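Local coordinates for alpha-glucosidase (Pseudoalteromonas sp. K8, PDB 5HQA), which hydrolyses alpha-glucosidic bonds as a chloride-activated glycoside hydrolase of family 97, here caught with the inhibitor acarbose in its pocket, at residues V258-P263 and K430-T435; G264-I269 and I527-D532; V351-H356 and S380-V385; D372-Y377 and K424-H429. All blocks are in the same frame, centred on the assembly; numbering follows the deposited sequence.

Interaction 1: residues V258-P263 and K430-T435; sequences VSWVKP and KISINT. With FMT (formic acid), chain L.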
loop_
_atom_site.group_PDB
_atom_site.type_symbol
_atom_site.label_atom_id
_atom_site.label_comp_id
_atom_site.label_asym_id
_atom_site.label_seq_id
_atom_site.Cartn_x
_atom_site.Cartn_y
_atom_site.Cartn_z
ATOM N N VAL A 258 -6.700 -20.487 -1.124
ATOM C CA VAL A 258 -6.401 -19.384 -2.032
ATOM C C VAL A 258 -5.128 -19.694 -2.810
ATOM O O VAL A 258 -4.386 -18.786 -3.212
ATOM C CB VAL A 258 -6.298 -18.042 -1.280
ATOM C CG1 VAL A 258 -7.665 -17.637 -0.743
ATOM C CG2 VAL A 258 -5.302 -18.138 -0.144
ATOM N N SER A 259 -4.886 -20.984 -3.063
ATOM C CA SER A 259 -3.740 -21.369 -3.879
ATOM C C SER A 259 -3.849 -20.849 -5.310
ATOM O O SER A 259 -2.843 -20.832 -6.030
ATOM C CB SER A 259 -3.585 -22.893 -3.872
ATOM O OG SER A 259 -4.748 -23.514 -4.386
ATOM N N TRP A 260 -5.038 -20.408 -5.731
ATOM C CA TRP A 260 -5.229 -19.822 -7.053
ATOM C C TRP A 260 -4.742 -18.383 -7.152
ATOM O O TRP A 260 -4.776 -17.807 -8.247
ATOM C CB TRP A 260 -6.704 -19.885 -7.443
ATOM C CG TRP A 260 -7.653 -19.369 -6.383
ATOM C CD1 TRP A 260 -8.257 -20.099 -5.396
ATOM C CD2 TRP A 260 -8.120 -18.021 -6.226
ATOM N NE1 TRP A 260 -9.066 -19.286 -4.632
ATOM C CE2 TRP A 260 -9.000 -18.008 -5.123
ATOM C CE3 TRP A 260 -7.875 -16.824 -6.911
ATOM C CZ2 TRP A 260 -9.638 -16.845 -4.690
ATOM C CZ3 TRP A 260 -8.507 -15.669 -6.476
ATOM C CH2 TRP A 260 -9.377 -15.689 -5.378
ATOM N N VAL A 261 -4.324 -17.784 -6.042
ATOM C CA VAL A 261 -3.669 -16.479 -6.044
ATOM C C VAL A 261 -2.172 -16.719 -6.210
ATOM O O VAL A 261 -1.548 -17.384 -5.374
ATOM C CB VAL A 261 -3.966 -15.710 -4.749
ATOM C CG1 VAL A 261 -3.256 -14.371 -4.770
ATOM C CG2 VAL A 261 -5.465 -15.521 -4.554
ATOM N N LYS A 262 -1.598 -16.191 -7.293
ATOM C CA LYS A 262 -0.227 -16.511 -7.703
ATOM C C LYS A 262 0.650 -15.267 -7.708
ATOM O O LYS A 262 0.565 -14.451 -8.646
ATOM C CB LYS A 262 -0.208 -17.147 -9.095
ATOM C CG LYS A 262 -1.049 -18.416 -9.255
ATOM C CD LYS A 262 -0.561 -19.556 -8.361
ATOM C CE LYS A 262 -0.911 -20.918 -8.959
ATOM N NZ LYS A 262 -2.127 -20.838 -9.823
ATOM N N PRO A 263 1.518 -15.082 -6.711
ATOM C CA PRO A 263 2.520 -14.013 -6.805
ATOM C C PRO A 263 3.419 -14.242 -8.009
ATOM O O PRO A 263 3.683 -15.382 -8.396
ATOM C CB PRO A 263 3.306 -14.144 -5.494
ATOM C CG PRO A 263 2.389 -14.899 -4.571
ATOM C CD PRO A 263 1.637 -15.847 -5.460
ATOM N N LYS A 430 -12.258 -16.703 -8.971
ATOM C CA LYS A 430 -10.831 -16.970 -8.769
ATOM C C LYS A 430 -9.967 -15.920 -9.468
ATOM O O LYS A 430 -8.953 -16.231 -10.101
ATOM C CB LYS A 430 -10.466 -18.390 -9.200
ATOM C CG LYS A 430 -11.098 -19.444 -8.278
ATOM C CD LYS A 430 -10.680 -20.866 -8.637
ATOM C CE LYS A 430 -11.408 -21.900 -7.771
ATOM N NZ LYS A 430 -11.709 -21.354 -6.418
ATOM N N ILE A 431 -10.358 -14.654 -9.319
ATOM C CA ILE A 431 -9.630 -13.519 -9.876
ATOM C C ILE A 431 -9.091 -12.672 -8.728
ATOM O O ILE A 431 -9.811 -12.401 -7.759
ATOM C CB ILE A 431 -10.530 -12.690 -10.811
ATOM C CG1 ILE A 431 -10.852 -13.504 -12.077
ATOM C CG2 ILE A 431 -9.894 -11.336 -11.138
ATOM C CD1 ILE A 431 -11.859 -12.846 -12.992
ATOM N N SER A 432 -7.822 -12.272 -8.834
ATOM C CA SER A 432 -7.176 -11.362 -7.900
ATOM C C SER A 432 -7.182 -9.947 -8.461
ATOM O O SER A 432 -7.161 -9.749 -9.679
ATOM C CB SER A 432 -5.737 -11.799 -7.621
ATOM O OG SER A 432 -5.735 -13.065 -6.982
ATOM N N ILE A 433 -7.181 -8.962 -7.556
ATOM C CA ILE A 433 -7.432 -7.566 -7.896
ATOM C C ILE A 433 -6.232 -6.718 -7.503
ATOM O O ILE A 433 -5.727 -6.821 -6.376
ATOM C CB ILE A 433 -8.713 -7.042 -7.221
ATOM C CG1 ILE A 433 -9.937 -7.776 -7.772
ATOM C CG2 ILE A 433 -8.868 -5.541 -7.446
ATOM C CD1 ILE A 433 -10.146 -7.568 -9.273
ATOM N N ASN A 434 -5.790 -5.876 -8.439
ATOM C CA ASN A 434 -4.758 -4.860 -8.248
ATOM C C ASN A 434 -5.443 -3.514 -8.463
ATOM O O ASN A 434 -5.785 -3.172 -9.599
ATOM C CB ASN A 434 -3.617 -5.101 -9.248
ATOM C CG ASN A 434 -2.680 -3.913 -9.407
ATOM O OD1 ASN A 434 -2.646 -2.997 -8.582
ATOM N ND2 ASN A 434 -1.884 -3.944 -10.480
ATOM N N THR A 435 -5.678 -2.758 -7.386
ATOM C CA THR A 435 -6.538 -1.574 -7.445
ATOM C C THR A 435 -5.706 -0.308 -7.595
ATOM O O THR A 435 -4.943 0.041 -6.686
ATOM C CB THR A 435 -7.397 -1.444 -6.188
ATOM O OG1 THR A 435 -8.066 -2.678 -5.919
ATOM C CG2 THR A 435 -8.438 -0.327 -6.372
HETATM C C FMT L . -12.474 -19.438 -3.130
HETATM O O1 FMT L . -13.112 -18.506 -3.624
HETATM O O2 FMT L . -11.367 -19.316 -2.595
HETATM O O HOH W 1 -5.679 -15.106 -8.986
#
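Trp260 and Ser432 are joined through one water molecule. It donates to Trp260 O at 2.9 Å and lies equally far from Ser432 OG, a short polar side chain at the first residue of strand 432-435. The same OG also rests against the branched end of Val261, 3.5 Å from Val261 CG2.

The larger part of the contact is the indole of Trp260 laid against Lys430. Lys430 CA sits over the six-membered ring, 3.6 Å from its centroid, and the aliphatic chain then runs across the ring system at about a right angle to the tryptophan side chain. The lysine tip arrives above the five-membered ring, where Lys430 NZ is 4.2 Å from the centroid, an off-centre cation-pi contact. Val261 CG2 packs on the opposite face, so the indole is held between a valine methyl and a lysine backbone. A chi1 of 49°, with CG lodged between the backbone N and the carbonyl carbon, swings the ring into this slot. At its edge, Trp260 NE1 donates to O2 of a formic acid molecule at 3.1 Å, in the ring plane; this guest probably came from the crystallisation liquor. Asp257 O is a second, weak acceptor for the same N-H.

The positive phi of Lys430 fits its place as the C-prime residue of a Schellman motif, with Ile431 N reaching back to Ala426 O and ending helix 413-428. Such a helix-to-strand turn, packed against the loop that feeds strand 264-269, belongs to the N-terminal end of the strands in a TIM-type beta/alpha barrel, away from the calcium and sugar sites.

Interaction 2: residues G264-I269 and I527-D532; sequences GKYIGI and IQMAAD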
loop_
_atom_site.group_PDB
_atom_site.type_symbol
_atom_site.label_atom_id
_atom_site.label_comp_id
_atom_site.label_asym_id
_atom_site.label_seq_id
_atom_site.Cartn_x
_atom_site.Cartn_y
_atom_site.Cartn_z
ATOM N N GLY A 264 3.887 -13.156 -8.610
ATOM C CA GLY A 264 4.770 -13.302 -9.751
ATOM C C GLY A 264 5.090 -11.960 -10.376
ATOM O O GLY A 264 4.698 -10.910 -9.871
ATOM N N LYS A 265 5.804 -12.015 -11.493
ATOM C CA LYS A 265 6.210 -10.813 -12.206
ATOM C C LYS A 265 5.440 -10.702 -13.510
ATOM O O LYS A 265 5.041 -11.712 -14.097
ATOM C CB LYS A 265 7.715 -10.826 -12.470
ATOM C CG LYS A 265 8.528 -10.645 -11.189
ATOM C CD LYS A 265 9.999 -10.960 -11.408
ATOM C CE LYS A 265 10.193 -12.448 -11.685
ATOM N NZ LYS A 265 11.621 -12.820 -11.563
ATOM N N TYR A 266 5.213 -9.468 -13.960
ATOM C CA TYR A 266 4.449 -9.270 -15.183
ATOM C C TYR A 266 5.027 -8.114 -15.982
ATOM O O TYR A 266 5.796 -7.296 -15.472
ATOM C CB TYR A 266 2.951 -9.043 -14.889
ATOM C CG TYR A 266 2.582 -7.736 -14.223
ATOM C CD1 TYR A 266 2.825 -7.523 -12.868
ATOM C CD2 TYR A 266 1.946 -6.732 -14.939
ATOM C CE1 TYR A 266 2.469 -6.329 -12.250
ATOM C CE2 TYR A 266 1.583 -5.538 -14.332
ATOM C CZ TYR A 266 1.849 -5.342 -12.988
ATOM O OH TYR A 266 1.494 -4.155 -12.393
ATOM N N ILE A 267 4.664 -8.086 -17.264
ATOM C CA ILE A 267 4.961 -6.962 -18.142
ATOM C C ILE A 267 3.632 -6.449 -18.676
ATOM O O ILE A 267 2.568 -6.986 -18.347
ATOM C CB ILE A 267 5.896 -7.367 -19.292
ATOM C CG1 ILE A 267 5.233 -8.449 -20.154
ATOM C CG2 ILE A 267 7.249 -7.836 -18.744
ATOM C CD1 ILE A 267 6.125 -8.971 -21.271
ATOM N N GLY A 268 3.668 -5.415 -19.506
ATOM C CA GLY A 268 2.400 -4.936 -19.996
ATOM C C GLY A 268 2.483 -3.982 -21.158
ATOM O O GLY A 268 3.467 -3.257 -21.308
ATOM N N ILE A 269 1.455 -4.007 -22.002
ATOM C CA ILE A 269 1.204 -2.926 -22.946
ATOM C C ILE A 269 0.639 -1.796 -22.098
ATOM O O ILE A 269 -0.529 -1.826 -21.694
ATOM C CB ILE A 269 0.254 -3.350 -24.066
ATOM C CG1 ILE A 269 0.910 -4.449 -24.900
ATOM C CG2 ILE A 269 -0.122 -2.161 -24.941
ATOM C CD1 ILE A 269 -0.029 -5.136 -25.890
ATOM N N ILE A 527 2.885 -8.992 -6.804
ATOM C CA ILE A 527 3.121 -8.901 -8.239
ATOM C C ILE A 527 4.003 -7.687 -8.479
ATOM O O ILE A 527 3.775 -6.621 -7.898
ATOM C CB ILE A 527 1.822 -8.836 -9.069
ATOM C CG1 ILE A 527 0.923 -7.683 -8.634
ATOM C CG2 ILE A 527 1.076 -10.171 -8.996
ATOM C CD1 ILE A 527 -0.210 -7.411 -9.620
ATOM N N GLN A 528 5.039 -7.874 -9.285
ATOM C CA GLN A 528 5.994 -6.832 -9.615
ATOM C C GLN A 528 6.028 -6.699 -11.127
ATOM O O GLN A 528 6.213 -7.693 -11.836
ATOM C CB GLN A 528 7.393 -7.165 -9.083
ATOM C CG GLN A 528 7.520 -7.151 -7.539
ATOM C CD GLN A 528 7.651 -5.738 -6.966
ATOM O OE1 GLN A 528 7.325 -4.746 -7.627
ATOM N NE2 GLN A 528 8.121 -5.646 -5.727
ATOM N N MET A 529 5.837 -5.488 -11.621
ATOM C CA MET A 529 5.934 -5.264 -13.051
ATOM C C MET A 529 7.378 -5.012 -13.435
ATOM O O MET A 529 8.128 -4.381 -12.691
ATOM C CB MET A 529 5.070 -4.078 -13.478
ATOM C CG MET A 529 4.799 -4.055 -14.966
ATOM S SD MET A 529 3.747 -2.642 -15.354
ATOM C CE MET A 529 3.293 -3.037 -17.047
ATOM N N ALA A 530 7.767 -5.536 -14.588
ATOM C CA ALA A 530 8.894 -4.993 -15.335
ATOM C C ALA A 530 8.257 -4.017 -16.310
ATOM O O ALA A 530 7.732 -4.414 -17.350
ATOM C CB ALA A 530 9.694 -6.088 -16.032
ATOM N N ALA A 531 8.274 -2.732 -15.948
ATOM C CA ALA A 531 7.400 -1.739 -16.557
ATOM C C ALA A 531 7.833 -1.287 -17.947
ATOM O O ALA A 531 7.009 -0.709 -18.669
ATOM C CB ALA A 531 7.311 -0.514 -15.644
ATOM N N ASP A 532 9.083 -1.523 -18.350
ATOM C CA ASP A 532 9.584 -0.878 -19.558
ATOM C C ASP A 532 9.148 -1.625 -20.819
ATOM O O ASP A 532 8.610 -2.735 -20.774
ATOM C CB ASP A 532 11.106 -0.787 -19.518
ATOM C CG ASP A 532 11.640 0.443 -20.223
ATOM O OD1 ASP A 532 10.924 1.022 -21.076
ATOM O OD2 ASP A 532 12.795 0.828 -19.926
HETATM O O HOH W 2 6.241 -3.972 -19.591
HETATM O O HOH W 3 4.885 -1.230 -20.197
#
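The ring of Tyr266 lies against Met529, whose CB stands over one face, 3.8 Å from the ring centroid. Farther along this extended side chain, Met529 SD makes an oblique Met-aromatic contact at 4.5 Å from the same centroid, and the methyl CE ends 3.4 Å from Gly268 N, a close approach that the lack of a side chain on the glycine permits. Ile527 CD1 adds to the patch, 3.9 Å from Tyr266 CE1. A chi1 of 70° on Tyr266 folds the ring over the neighbouring strand.

Here the first strand of the TIM-type barrel, 264-269, runs parallel to the last, 527-529, at 34°, and the pairing of first with last strand is that of the seam in a TIM barrel. Tyr266, Ile527 and Met529 share one face, while Lys265 and Gln528 share the other and send their polar ends to Val550 O and Leu523 O.

Three backbone bonds knit the strands: Gln528 N to Gly264 O, Tyr266 N to Gln528 O, and Ala530 N to Tyr266 O, the last 2.8 Å long. The phenol OH of Tyr266 is hydrogen-bonded to Asp489. Beyond Ala530 the chains part and water enters: one molecule accepts from Gly268 N at 3.0 Å and lies 2.7 Å from Ala530 O.

Interaction 3: residues V351-H356 and S380-V385; sequences VQLIGH and SNVSQV
Gly355 meets Val382 and Val385 where the two segments pack most tightly. Val382 CG1 comes to 3.6 Å from Gly355 N, and Val385 CG2 occupies the side of the glycine where a side chain would begin, so the valine methyls take that room. Gly355 N donates to Gln384 O at 2.9 Å, in the carbonyl plane, and Leu353 CD2 reaches Val382 CG2 at 4.1 Å. Ile354 lies alongside Gln384, both pointing the same way, with Ile354 CD1 3.9 Å from Gln384 OE1.

The two strands belong to a beta-alpha-beta crossover, in which strand 352-358 leads through helix 363-379 to the parallel strand 384-388 of the barrel, bridged at Gly355 and Val385. His356, just beyond the glycine, touches the bound acarbose unit.

At the other end the chains diverge, and polar groups and water replace the methyls. Gln352 NE2 spends its two N-H bonds on Ser383 OG, at 3.0 Å and 159°, and Asn381 O, at 2.8 Å and 158°. Both acceptors lie in the glutamine amide plane, which fixes the rotation of the amide, although NE2 sits above the carbonyl plane of Asn381. That carbonyl also receives a water bound by Leu353 N. A second water donates to Leu353 O and accepts from Ser383 N, filling in for direct strand pairing.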
loop_
_atom_site.group_PDB
_atom_site.type_symbol
_atom_site.label_atom_id
_atom_site.label_comp_id
_atom_site.label_asym_id
_atom_site.label_seq_id
_atom_site.Cartn_x
_atom_site.Cartn_y
_atom_site.Cartn_z
ATOM N N VAL A 351 1.636 -17.961 -20.710
ATOM C CA VAL A 351 1.630 -16.592 -20.208
ATOM C C VAL A 351 0.190 -16.119 -20.155
ATOM O O VAL A 351 -0.548 -16.256 -21.136
ATOM C CB VAL A 351 2.461 -15.669 -21.113
ATOM C CG1 VAL A 351 2.363 -14.219 -20.615
ATOM C CG2 VAL A 351 3.899 -16.161 -21.190
ATOM N N GLN A 352 -0.220 -15.548 -19.035
ATOM C CA GLN A 352 -1.618 -15.169 -18.939
ATOM C C GLN A 352 -1.846 -13.727 -19.355
ATOM O O GLN A 352 -0.955 -12.879 -19.259
ATOM C CB GLN A 352 -2.140 -15.398 -17.529
ATOM C CG GLN A 352 -2.669 -16.801 -17.388
ATOM C CD GLN A 352 -3.132 -17.049 -16.018
ATOM O OE1 GLN A 352 -2.330 -17.053 -15.091
ATOM N NE2 GLN A 352 -4.438 -17.221 -15.847
ATOM N N LEU A 353 -3.047 -13.466 -19.859
ATOM C CA LEU A 353 -3.513 -12.099 -20.010
ATOM C C LEU A 353 -3.935 -11.573 -18.644
ATOM O O LEU A 353 -4.640 -12.262 -17.898
ATOM C CB LEU A 353 -4.681 -12.044 -20.993
ATOM C CG LEU A 353 -5.390 -10.706 -21.191
ATOM C CD1 LEU A 353 -4.469 -9.697 -21.854
ATOM C CD2 LEU A 353 -6.647 -10.911 -22.022
ATOM N N ILE A 354 -3.484 -10.372 -18.299
ATOM C CA ILE A 354 -3.924 -9.695 -17.086
ATOM C C ILE A 354 -4.977 -8.676 -17.501
ATOM O O ILE A 354 -4.737 -7.855 -18.395
ATOM C CB ILE A 354 -2.743 -9.046 -16.346
ATOM C CG1 ILE A 354 -1.837 -10.146 -15.792
ATOM C CG2 ILE A 354 -3.222 -8.128 -15.242
ATOM C CD1 ILE A 354 -0.497 -9.648 -15.327
ATOM N N GLY A 355 -6.166 -8.765 -16.892
ATOM C CA GLY A 355 -7.281 -7.932 -17.294
ATOM C C GLY A 355 -7.156 -6.507 -16.778
ATOM O O GLY A 355 -6.324 -6.189 -15.925
ATOM N N HIS A 356 -8.005 -5.633 -17.314
ATOM C CA HIS A 356 -7.935 -4.216 -16.972
ATOM C C HIS A 356 -9.325 -3.615 -17.051
ATOM O O HIS A 356 -9.972 -3.692 -18.100
ATOM C CB HIS A 356 -6.987 -3.453 -17.899
ATOM C CG HIS A 356 -6.782 -2.030 -17.487
ATOM N ND1 HIS A 356 -7.000 -0.967 -18.337
ATOM C CD2 HIS A 356 -6.399 -1.496 -16.302
ATOM C CE1 HIS A 356 -6.743 0.163 -17.698
ATOM N NE2 HIS A 356 -6.375 -0.130 -16.461
ATOM N N SER A 380 -12.019 -16.589 -20.152
ATOM C CA SER A 380 -10.831 -16.311 -20.945
ATOM C C SER A 380 -9.526 -16.652 -20.232
ATOM O O SER A 380 -8.465 -16.196 -20.673
ATOM C CB SER A 380 -10.816 -14.835 -21.360
ATOM O OG SER A 380 -11.983 -14.507 -22.095
ATOM N N ASN A 381 -9.571 -17.414 -19.135
ATOM C CA ASN A 381 -8.352 -17.817 -18.428
ATOM C C ASN A 381 -7.602 -16.604 -17.847
ATOM O O ASN A 381 -6.370 -16.588 -17.771
ATOM C CB ASN A 381 -7.446 -18.643 -19.362
ATOM C CG ASN A 381 -6.234 -19.254 -18.657
ATOM O OD1 ASN A 381 -6.320 -19.682 -17.498
ATOM N ND2 ASN A 381 -5.090 -19.290 -19.362
ATOM N N VAL A 382 -8.329 -15.566 -17.436
ATOM C CA VAL A 382 -7.735 -14.385 -16.806
ATOM C C VAL A 382 -7.857 -14.541 -15.293
ATOM O O VAL A 382 -8.968 -14.682 -14.769
ATOM C CB VAL A 382 -8.407 -13.088 -17.292
ATOM C CG1 VAL A 382 -7.946 -11.885 -16.456
ATOM C CG2 VAL A 382 -8.111 -12.854 -18.780
ATOM N N SER A 383 -6.717 -14.515 -14.589
ATOM C CA SER A 383 -6.679 -14.714 -13.142
ATOM C C SER A 383 -6.408 -13.452 -12.333
ATOM O O SER A 383 -6.642 -13.462 -11.120
ATOM C CB SER A 383 -5.604 -15.744 -12.773
ATOM O OG SER A 383 -5.965 -17.030 -13.229
ATOM N N GLN A 384 -5.891 -12.387 -12.948
ATOM C CA GLN A 384 -5.610 -11.133 -12.256
ATOM C C GLN A 384 -6.186 -9.994 -13.078
ATOM O O GLN A 384 -6.124 -10.027 -14.311
ATOM C CB GLN A 384 -4.101 -10.909 -12.043
ATOM C CG GLN A 384 -3.441 -12.008 -11.219
ATOM C CD GLN A 384 -1.918 -11.857 -11.061
ATOM O OE1 GLN A 384 -1.268 -11.066 -11.765
ATOM N NE2 GLN A 384 -1.344 -12.638 -10.128
ATOM N N VAL A 385 -6.753 -8.999 -12.396
ATOM C CA VAL A 385 -7.345 -7.829 -13.041
ATOM C C VAL A 385 -6.854 -6.578 -12.328
ATOM O O VAL A 385 -6.891 -6.504 -11.094
ATOM C CB VAL A 385 -8.886 -7.888 -13.036
ATOM C CG1 VAL A 385 -9.483 -6.580 -13.554
ATOM C CG2 VAL A 385 -9.369 -9.068 -13.880
HETATM O O HOH W 4 -4.355 -13.270 -15.366
HETATM O O HOH W 5 -4.920 -15.680 -19.989
#

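Interaction 4: residues D372-Y377 and K424-H429; sequences DAFALY and KLAAKH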
loop_
_atom_site.group_PDB
_atom_site.type_symbol
_atom_site.label_atom_id
_atom_site.label_comp_id
_atom_site.label_asym_id
_atom_site.label_seq_id
_atom_site.Cartn_x
_atom_site.Cartn_y
_atom_site.Cartn_z
ATOM N N ASP A 372 -20.860 -9.651 -15.705
ATOM C CA ASP A 372 -20.541 -10.082 -17.063
ATOM C C ASP A 372 -19.048 -9.944 -17.356
ATOM O O ASP A 372 -18.465 -10.780 -18.061
ATOM C CB ASP A 372 -21.356 -9.273 -18.074
ATOM C CG ASP A 372 -22.848 -9.581 -18.011
ATOM O OD1 ASP A 372 -23.224 -10.664 -17.516
ATOM O OD2 ASP A 372 -23.646 -8.738 -18.472
ATOM N N ALA A 373 -18.414 -8.888 -16.835
ATOM C CA ALA A 373 -16.995 -8.667 -17.094
ATOM C C ALA A 373 -16.143 -9.780 -16.492
ATOM O O ALA A 373 -15.219 -10.286 -17.140
ATOM C CB ALA A 373 -16.568 -7.304 -16.544
ATOM N N PHE A 374 -16.444 -10.180 -15.253
ATOM C CA PHE A 374 -15.653 -11.230 -14.618
ATOM C C PHE A 374 -15.963 -12.595 -15.219
ATOM O O PHE A 374 -15.069 -13.442 -15.317
ATOM C CB PHE A 374 -15.889 -11.233 -13.100
ATOM C CG PHE A 374 -15.150 -10.131 -12.363
ATOM C CD1 PHE A 374 -13.906 -9.701 -12.792
ATOM C CD2 PHE A 374 -15.706 -9.533 -11.237
ATOM C CE1 PHE A 374 -13.226 -8.689 -12.121
ATOM C CE2 PHE A 374 -15.029 -8.518 -10.561
ATOM C CZ PHE A 374 -13.789 -8.096 -11.011
ATOM N N ALA A 375 -17.210 -12.821 -15.639
ATOM C CA ALA A 375 -17.525 -14.061 -16.338
ATOM C C ALA A 375 -16.717 -14.178 -17.623
ATOM O O ALA A 375 -16.192 -15.253 -17.940
ATOM C CB ALA A 375 -19.021 -14.135 -16.635
ATOM N N LEU A 376 -16.602 -13.079 -18.371
ATOM C CA LEU A 376 -15.789 -13.090 -19.584
ATOM C C LEU A 376 -14.340 -13.419 -19.256
ATOM O O LEU A 376 -13.708 -14.248 -19.921
ATOM C CB LEU A 376 -15.883 -11.738 -20.292
ATOM C CG LEU A 376 -14.878 -11.532 -21.431
ATOM C CD1 LEU A 376 -15.088 -12.553 -22.542
ATOM C CD2 LEU A 376 -14.966 -10.111 -21.977
ATOM N N TYR A 377 -13.801 -12.783 -18.217
ATOM C CA TYR A 377 -12.413 -13.024 -17.860
ATOM C C TYR A 377 -12.202 -14.448 -17.359
ATOM O O TYR A 377 -11.205 -15.091 -17.715
ATOM C CB TYR A 377 -11.973 -11.998 -16.825
ATOM C CG TYR A 377 -11.430 -10.732 -17.440
ATOM C CD1 TYR A 377 -11.033 -10.691 -18.776
ATOM C CD2 TYR A 377 -11.298 -9.580 -16.681
ATOM C CE1 TYR A 377 -10.513 -9.525 -19.333
ATOM C CE2 TYR A 377 -10.781 -8.421 -17.223
ATOM C CZ TYR A 377 -10.392 -8.391 -18.541
ATOM O OH TYR A 377 -9.875 -7.213 -19.046
ATOM N N LYS A 424 -14.651 -9.159 -3.541
ATOM C CA LYS A 424 -15.368 -10.380 -3.187
ATOM C C LYS A 424 -15.983 -11.037 -4.415
ATOM O O LYS A 424 -15.981 -12.269 -4.536
ATOM C CB LYS A 424 -16.454 -10.073 -2.160
ATOM C CG LYS A 424 -15.968 -9.823 -0.747
ATOM C CD LYS A 424 -17.147 -9.323 0.065
ATOM C CE LYS A 424 -16.984 -9.542 1.540
ATOM N NZ LYS A 424 -18.164 -8.982 2.262
ATOM N N LEU A 425 -16.542 -10.239 -5.324
ATOM C CA LEU A 425 -17.074 -10.810 -6.557
ATOM C C LEU A 425 -15.959 -11.417 -7.403
ATOM O O LEU A 425 -16.118 -12.511 -7.960
ATOM C CB LEU A 425 -17.837 -9.747 -7.348
ATOM C CG LEU A 425 -18.515 -10.248 -8.623
ATOM C CD1 LEU A 425 -19.498 -11.356 -8.294
ATOM C CD2 LEU A 425 -19.224 -9.108 -9.328
ATOM N N ALA A 426 -14.812 -10.733 -7.492
ATOM C CA ALA A 426 -13.671 -11.294 -8.212
ATOM C C ALA A 426 -13.256 -12.640 -7.631
ATOM O O ALA A 426 -12.932 -13.576 -8.375
ATOM C CB ALA A 426 -12.498 -10.314 -8.183
ATOM N N ALA A 427 -13.272 -12.761 -6.300
ATOM C CA ALA A 427 -12.867 -14.010 -5.664
ATOM C C ALA A 427 -13.772 -15.167 -6.061
ATOM O O ALA A 427 -13.306 -16.307 -6.165
ATOM C CB ALA A 427 -12.850 -13.850 -4.146
ATOM N N LYS A 428 -15.062 -14.907 -6.293
ATOM C CA LYS A 428 -15.938 -15.979 -6.759
ATOM C C LYS A 428 -15.537 -16.495 -8.135
ATOM O O LYS A 428 -15.923 -17.611 -8.496
ATOM C CB LYS A 428 -17.390 -15.511 -6.798
ATOM C CG LYS A 428 -17.975 -15.193 -5.437
ATOM C CD LYS A 428 -19.425 -14.750 -5.559
ATOM C CE LYS A 428 -20.084 -14.633 -4.193
ATOM N NZ LYS A 428 -19.328 -13.734 -3.275
ATOM N N HIS A 429 -14.785 -15.708 -8.908
ATOM C CA HIS A 429 -14.279 -16.111 -10.217
ATOM C C HIS A 429 -12.818 -16.543 -10.173
ATOM O O HIS A 429 -12.206 -16.733 -11.230
ATOM C CB HIS A 429 -14.454 -14.964 -11.215
ATOM C CG HIS A 429 -15.879 -14.555 -11.405
ATOM N ND1 HIS A 429 -16.532 -13.711 -10.532
ATOM C CD2 HIS A 429 -16.787 -14.895 -12.351
ATOM C CE1 HIS A 429 -17.777 -13.540 -10.939
ATOM N NE2 HIS A 429 -17.955 -14.242 -12.043
#
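Phe374 leaves helix 363-379 toward helix 413-428, and its side chain meets His429, Leu425 and Ala426 in turn. Its CB is centred over the imidazole of His429, 3.6 Å from the ring centroid and only 6° off the normal, a CH-pi contact in which a methylene lies on the flat face of the histidine. With CG anti to the carbonyl carbon, chi1 -77°, the phenyl ring is then carried on past the imidazole. The two ring planes lie obliquely, at 43°.

Farther out, CD2 comes to 3.9 Å from Leu425 CG, which meets the ring at its edge. CE2 lies over the backbone, 3.8 Å from Ala426 N. At the tip, CZ touches Ala426 CB, also at 3.8 Å, and Ala426 CA lies over the ring face. An alanine suits this spot: its single methyl lets the large ring settle close to the helix backbone.

His429 keeps its place because ND1 donates to Leu425 O of its own segment, 2.9 Å away. The acceptor lies in the imidazole plane while ND1 stands above the carbonyl plane, and the bond fixes the rotation of the ring that receives Phe374 CB.

Both helices lie on the outside of the barrel. Phe374 and Ala426 also rest on Ile433 of strand 432-435, Leu425 touches Met370 one turn back in the first helix, and His429 reaches Glu378 near that helix's end, so the contact fills the groove between two neighbouring helices above the strand they share.

Overall arrangement
Following the chain from its N terminus, the chain passes through 258-263 into the barrel and comes back 166 residues later as 430-435, closing the loop of interaction 1. The strand that follows, 264-269, waits still longer for its partner 527-532, so interaction 2 crosses interaction 1 and joins the first barrel strand to the last. Interactions 3 and 4 both fall within the spans of interactions 1 and 2, and cross each other: 351-356, 372-377, 380-385 and 424-429 alternate. Interaction 3 closes one beta-alpha-beta unit, whereas interaction 4 ties its helix to the next. Ser432 and Ser383 link interactions 1 and 3 directly through the sheet.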